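Local structure of plasmin and fibronectin-binding protein A (Streptococcus pneumoniae, 4MR0) at residues 418-422 / 423-427; 387-390 / 391-394; 452-455 / 456-459. The protein acts as a fibronectin-dependent adhesin and invasin on the pneumococcal surface, binding human fibronectin, plasmin, plasminogen and serum albumin. One frame throughout, in Å; residues are numbered along the deposited sequence.

Contact 1 of 3, residues 418-422 / 423-427; sequences YKNTK and DLLDL
OD1 of Asn420 is gripped by two backbone amides at the head of a hairpin-like loop that links strands 410-415 and 431-440 of the parallel beta-helix. Asp423 N donates to Asn420 OD1 at 2.8 Å in an almost straight bond (177°). Lys422 N reaches the same oxygen at 2.8 Å along a more bent path, and this second bond makes an Asx turn. Both donors stand somewhat tilted from the amide's carbonyl plane. The other end of the amide works too: Asn420 ND2 donates to Asp423 OD2 at 3.0 Å, meeting the carboxylate on its anti side, with the two planes 55° apart. Asn420 CG lies anti to the backbone N (chi1 -179°), which lays the amide across the turn, its oxygen at the backbone N of Asp423 and its nitrogen at the carboxylate, and the bonds at both of its ends fix the flip of the group. Beyond the polar turn the contact is apolar: Leu425 CD1 lies 3.8 Å from Asn420 CB, and the same methyl sits at the edge of the Tyr418 ring, 4.1 Å from Tyr418 CD2.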
# COMPACT_ATOMS: atom_id res chain seq x y z
N TYR A 418 -3.73 1.47 14.89
CA TYR A 418 -2.63 0.70 15.46
C TYR A 418 -3.00 0.20 16.86
O TYR A 418 -3.51 0.97 17.68
CB TYR A 418 -1.38 1.58 15.55
CG TYR A 418 -0.12 0.81 15.94
CD1 TYR A 418 0.43 -0.14 15.08
CD2 TYR A 418 0.51 1.04 17.17
CE1 TYR A 418 1.58 -0.85 15.43
CE2 TYR A 418 1.65 0.32 17.54
CZ TYR A 418 2.18 -0.62 16.66
OH TYR A 418 3.30 -1.35 17.01
N LYS A 419 -2.75 -1.08 17.13
CA LYS A 419 -3.07 -1.66 18.43
C LYS A 419 -2.22 -1.03 19.53
O LYS A 419 -1.03 -1.32 19.66
CB LYS A 419 -2.84 -3.17 18.40
CG LYS A 419 -3.17 -3.88 19.72
CD LYS A 419 -3.27 -5.38 19.52
CE LYS A 419 -3.74 -6.07 20.79
NZ LYS A 419 -4.06 -7.51 20.55
N ASN A 420 -2.85 -0.16 20.32
CA ASN A 420 -2.19 0.54 21.42
C ASN A 420 -3.25 1.09 22.37
O ASN A 420 -4.05 1.96 21.99
CB ASN A 420 -1.36 1.70 20.86
CG ASN A 420 -0.63 2.47 21.95
OD1 ASN A 420 -1.20 2.77 23.00
ND2 ASN A 420 0.63 2.82 21.68
N THR A 421 -3.27 0.61 23.61
CA THR A 421 -4.26 1.06 24.59
C THR A 421 -3.69 1.99 25.66
O THR A 421 -4.40 2.35 26.60
CB THR A 421 -4.91 -0.14 25.30
OG1 THR A 421 -3.89 -0.95 25.90
CG2 THR A 421 -5.69 -0.98 24.30
N LYS A 422 -2.43 2.38 25.51
CA LYS A 422 -1.80 3.26 26.49
C LYS A 422 -1.66 4.70 26.03
O LYS A 422 -1.79 5.63 26.83
CB LYS A 422 -0.41 2.72 26.85
CG LYS A 422 -0.40 1.31 27.43
CD LYS A 422 1.03 0.82 27.59
CE LYS A 422 1.09 -0.57 28.21
NZ LYS A 422 2.51 -1.03 28.33
N ASP A 423 -1.39 4.89 24.75
CA ASP A 423 -1.20 6.23 24.20
C ASP A 423 -2.36 6.78 23.39
O ASP A 423 -3.12 6.03 22.77
CB ASP A 423 0.06 6.25 23.33
CG ASP A 423 1.29 5.76 24.07
OD1 ASP A 423 1.63 6.35 25.11
OD2 ASP A 423 1.91 4.78 23.60
N LEU A 424 -2.49 8.10 23.39
CA LEU A 424 -3.54 8.77 22.64
C LEU A 424 -2.91 9.07 21.28
O LEU A 424 -2.42 10.17 21.03
CB LEU A 424 -3.94 10.07 23.33
CG LEU A 424 -5.30 10.66 22.98
CD1 LEU A 424 -5.46 12.01 23.68
CD2 LEU A 424 -5.44 10.83 21.47
N LEU A 425 -2.92 8.07 20.40
CA LEU A 425 -2.33 8.20 19.08
C LEU A 425 -3.10 9.06 18.11
O LEU A 425 -4.32 9.24 18.23
CB LEU A 425 -2.14 6.82 18.45
CG LEU A 425 -1.19 5.85 19.15
CD1 LEU A 425 -1.16 4.54 18.40
CD2 LEU A 425 0.21 6.47 19.24
N ASP A 426 -2.39 9.59 17.12
CA ASP A 426 -2.98 10.42 16.09
C ASP A 426 -3.48 9.44 15.03
O ASP A 426 -2.82 9.24 14.00
CB ASP A 426 -1.92 11.35 15.50
CG ASP A 426 -2.51 12.38 14.54
OD1 ASP A 426 -3.73 12.35 14.28
OD2 ASP A 426 -1.74 13.23 14.05
N LEU A 427 -4.62 8.81 15.29
CA LEU A 427 -5.19 7.84 14.36
C LEU A 427 -5.67 8.52 13.08
O LEU A 427 -5.81 9.74 13.03
CB LEU A 427 -6.33 7.08 15.04
CG LEU A 427 -5.93 6.38 16.35
CD1 LEU A 427 -7.18 5.81 17.02
CD2 LEU A 427 -4.91 5.27 16.08
O HOH W 1 -4.58 4.14 23.13

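Contact 2 of 3, residues 387-390 / 391-394; sequences VLIK and GNRF
Chi1 of -59° at Ile389 leaves its CG2 methyl anti to the backbone N, and chi1 of -61° at Asn392 sets the amide beside its own backbone N; together they bring Ile389 CG2 to 3.5 Å from Asn392 ND2. The two side chains cross at about a right angle, and the methyl packs against the nitrogen end of the amide. Farther along, the same CG2 approaches the edge of the Phe394 ring, near its plane, with Phe394 CZ 4.2 Å away. One methyl, on the beta-branch of Ile389, therefore meets both an amide and an aromatic edge. All this happens where strand 387-396 bends from one face of the right-handed parallel beta-helix into the next. Gly391 makes the corner with a positive phi that suits glycine, and its neighbour Asn392 turns inward. That amide is buried but satisfied by the preceding coil: Asn392 ND2 donates to Ile366 O, while Asn392 OD1 accepts from Asn369 N. On the following coil, Asn436 bonds to the backbone of both Ile389 and Asn392. Phe394 belongs to a row of phenylalanines in the solenoid interior, stacked on Phe438 and meeting Phe371 with the planes at about 40°. The outer side of the corner belongs to Lys390, whose CG passes 3.2 Å from Gly391 N before the chain bends away.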
# COMPACT_ATOMS: atom_id res chain seq x y z
N VAL A 387 -5.83 11.66 3.23
CA VAL A 387 -5.62 10.61 2.25
C VAL A 387 -6.74 10.62 1.23
O VAL A 387 -7.90 10.89 1.57
CB VAL A 387 -5.63 9.22 2.93
CG1 VAL A 387 -5.37 8.14 1.91
CG2 VAL A 387 -4.59 9.19 4.04
N LEU A 388 -6.39 10.34 -0.02
CA LEU A 388 -7.38 10.29 -1.08
C LEU A 388 -7.19 9.00 -1.87
O LEU A 388 -6.15 8.81 -2.51
CB LEU A 388 -7.25 11.50 -2.02
CG LEU A 388 -8.20 11.49 -3.23
CD1 LEU A 388 -9.65 11.44 -2.74
CD2 LEU A 388 -7.97 12.72 -4.10
N ILE A 389 -8.17 8.12 -1.78
CA ILE A 389 -8.16 6.84 -2.48
C ILE A 389 -9.30 7.00 -3.48
O ILE A 389 -10.48 6.84 -3.13
CB ILE A 389 -8.46 5.69 -1.51
CG1 ILE A 389 -7.40 5.68 -0.41
CG2 ILE A 389 -8.47 4.37 -2.27
CD1 ILE A 389 -7.83 4.98 0.87
N LYS A 390 -8.95 7.32 -4.72
CA LYS A 390 -9.95 7.59 -5.74
C LYS A 390 -9.78 6.97 -7.12
O LYS A 390 -8.67 6.89 -7.66
CB LYS A 390 -10.05 9.11 -5.88
CG LYS A 390 -10.98 9.62 -6.96
CD LYS A 390 -11.28 11.09 -6.72
CE LYS A 390 -11.00 11.93 -7.95
NZ LYS A 390 -9.56 11.90 -8.33
N GLY A 391 -10.91 6.53 -7.67
CA GLY A 391 -10.92 5.95 -9.01
C GLY A 391 -10.13 4.68 -9.23
O GLY A 391 -9.71 4.40 -10.36
N ASN A 392 -9.92 3.91 -8.17
CA ASN A 392 -9.17 2.67 -8.26
C ASN A 392 -10.10 1.49 -8.53
O ASN A 392 -11.30 1.57 -8.29
CB ASN A 392 -8.41 2.40 -6.96
CG ASN A 392 -7.42 3.50 -6.63
OD1 ASN A 392 -6.32 3.54 -7.19
ND2 ASN A 392 -7.80 4.40 -5.73
N ARG A 393 -9.54 0.41 -9.05
CA ARG A 393 -10.30 -0.80 -9.32
C ARG A 393 -9.74 -1.92 -8.44
O ARG A 393 -8.57 -2.28 -8.55
CB ARG A 393 -10.19 -1.17 -10.80
CG ARG A 393 -10.71 -2.56 -11.11
CD ARG A 393 -10.67 -2.83 -12.60
NE ARG A 393 -10.95 -4.23 -12.90
CZ ARG A 393 -11.01 -4.73 -14.13
NH1 ARG A 393 -10.80 -3.94 -15.18
NH2 ARG A 393 -11.26 -6.02 -14.31
N PHE A 394 -10.58 -2.46 -7.56
CA PHE A 394 -10.14 -3.54 -6.68
C PHE A 394 -10.85 -4.82 -7.08
O PHE A 394 -12.07 -4.93 -6.91
CB PHE A 394 -10.50 -3.26 -5.21
CG PHE A 394 -9.92 -1.98 -4.66
CD1 PHE A 394 -10.38 -0.74 -5.11
CD2 PHE A 394 -8.96 -2.02 -3.65
CE1 PHE A 394 -9.90 0.44 -4.55
CE2 PHE A 394 -8.48 -0.85 -3.07
CZ PHE A 394 -8.95 0.39 -3.52

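Contact 3 of 3, residues 452-455 / 456-459; sequences KDSA and EYLG
Ser454 and Tyr457 mark the ends of a type I beta turn and meet twice, once through the backbone and once through their side chains. The turn belongs to the loop between strands 445-451 and 462-473 of the parallel beta-helix. Its closing bond runs from Tyr457 N to Ser454 O at 3.1 Å. The side-chain meeting is a CH-pi contact, made as the tyrosine folds its ring back against Ser454: Ser454 CB sits over the centre of the Tyr457 ring, 3.6 Å from the centroid and only 11° off the ring normal. The serine hydroxyl leads off from the ring: with OG anti to the backbone N (chi1 173°), it accepts from Glu456 N at 3.0 Å. Ser454 thus receives two backbone amides, one on its carbonyl and one on its hydroxyl.

Lys452 runs past Tyr457 in the opposite direction. Its CG lies at the edge of the ring, near the ring plane, and 3.9 Å from Tyr457 CB. The aliphatic chain is straight as far as CD and then bends at chi3 (71°), a kink that carries the ammonium over to the backbone beyond the turn. Asp453 CB flanks the ring obliquely, 4.0 Å from Tyr457 CE2, while its carboxylate looks elsewhere, forming a salt bridge with Arg449 and accepting from Ser417 N. The lysine thus ties the start of the loop to its return limb: Lys452 NZ donates to Tyr457 O at 3.1 Å and, through a weak bond, to Gly459 O at 3.4 Å.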
# COMPACT_ATOMS: atom_id res chain seq x y z
N LYS A 452 -11.67 2.11 14.33
CA LYS A 452 -10.84 2.26 15.51
C LYS A 452 -11.26 0.92 16.11
O LYS A 452 -12.23 0.82 16.85
CB LYS A 452 -11.28 3.41 16.41
CG LYS A 452 -10.26 3.61 17.54
CD LYS A 452 -10.55 4.79 18.43
CE LYS A 452 -11.76 4.54 19.31
NZ LYS A 452 -11.84 5.59 20.36
N ASP A 453 -10.52 -0.10 15.70
CA ASP A 453 -10.76 -1.50 16.06
C ASP A 453 -11.14 -1.83 17.49
O ASP A 453 -11.81 -2.83 17.73
CB ASP A 453 -9.55 -2.34 15.63
CG ASP A 453 -9.01 -1.92 14.27
OD1 ASP A 453 -8.43 -0.82 14.18
OD2 ASP A 453 -9.17 -2.68 13.29
N SER A 454 -10.73 -0.99 18.44
CA SER A 454 -11.06 -1.24 19.84
C SER A 454 -11.50 0.01 20.59
O SER A 454 -10.94 1.09 20.41
CB SER A 454 -9.86 -1.87 20.56
OG SER A 454 -10.10 -1.98 21.96
N ALA A 455 -12.50 -0.16 21.45
CA ALA A 455 -13.01 0.94 22.26
C ALA A 455 -11.93 1.37 23.24
O ALA A 455 -11.98 2.46 23.81
CB ALA A 455 -14.25 0.49 23.02
N GLU A 456 -10.93 0.51 23.43
CA GLU A 456 -9.84 0.79 24.35
C GLU A 456 -8.80 1.76 23.80
O GLU A 456 -8.02 2.34 24.56
CB GLU A 456 -9.14 -0.51 24.78
CG GLU A 456 -9.97 -1.38 25.71
CD GLU A 456 -9.13 -2.45 26.40
OE1 GLU A 456 -8.67 -3.38 25.72
OE2 GLU A 456 -8.93 -2.34 27.63
N TYR A 457 -8.77 1.95 22.48
CA TYR A 457 -7.80 2.88 21.90
C TYR A 457 -8.23 4.30 22.24
O TYR A 457 -9.38 4.69 21.99
CB TYR A 457 -7.71 2.69 20.38
CG TYR A 457 -7.32 1.29 19.94
CD1 TYR A 457 -6.71 0.39 20.82
CD2 TYR A 457 -7.55 0.87 18.63
CE1 TYR A 457 -6.34 -0.89 20.40
CE2 TYR A 457 -7.18 -0.40 18.20
CZ TYR A 457 -6.58 -1.28 19.09
OH TYR A 457 -6.24 -2.54 18.66
N LEU A 458 -7.31 5.07 22.79
CA LEU A 458 -7.57 6.44 23.22
C LEU A 458 -7.65 7.52 22.14
O LEU A 458 -8.34 8.53 22.32
CB LEU A 458 -6.52 6.86 24.26
CG LEU A 458 -6.69 6.30 25.69
CD1 LEU A 458 -7.04 4.82 25.66
CD2 LEU A 458 -5.40 6.55 26.47
N GLY A 459 -6.96 7.31 21.02
CA GLY A 459 -6.99 8.29 19.95
C GLY A 459 -8.35 8.40 19.29
O GLY A 459 -9.33 7.83 19.76

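Overall arrangement
Contact 2 comes first along the chain, at the corner of strand 387-396 in the body of the beta-helix. The chain then passes through strand 410-415 and leaves the helix in the loop of contact 1, which returns it to strand 431-440. One coil later, after strand 445-451, contact 3 closes the corresponding loop before strand 462-473. The three follow in series, none nested within another. Contacts 1 and 3 lie side by side, with centres about 7 Å apart: Lys419 CA packs against Tyr457 OH at 3.3 Å, and Thr421 CG2 against Glu456 CB at 3.5 Å. Contact 2 touches neither, its centre about 26 Å from each of theirs.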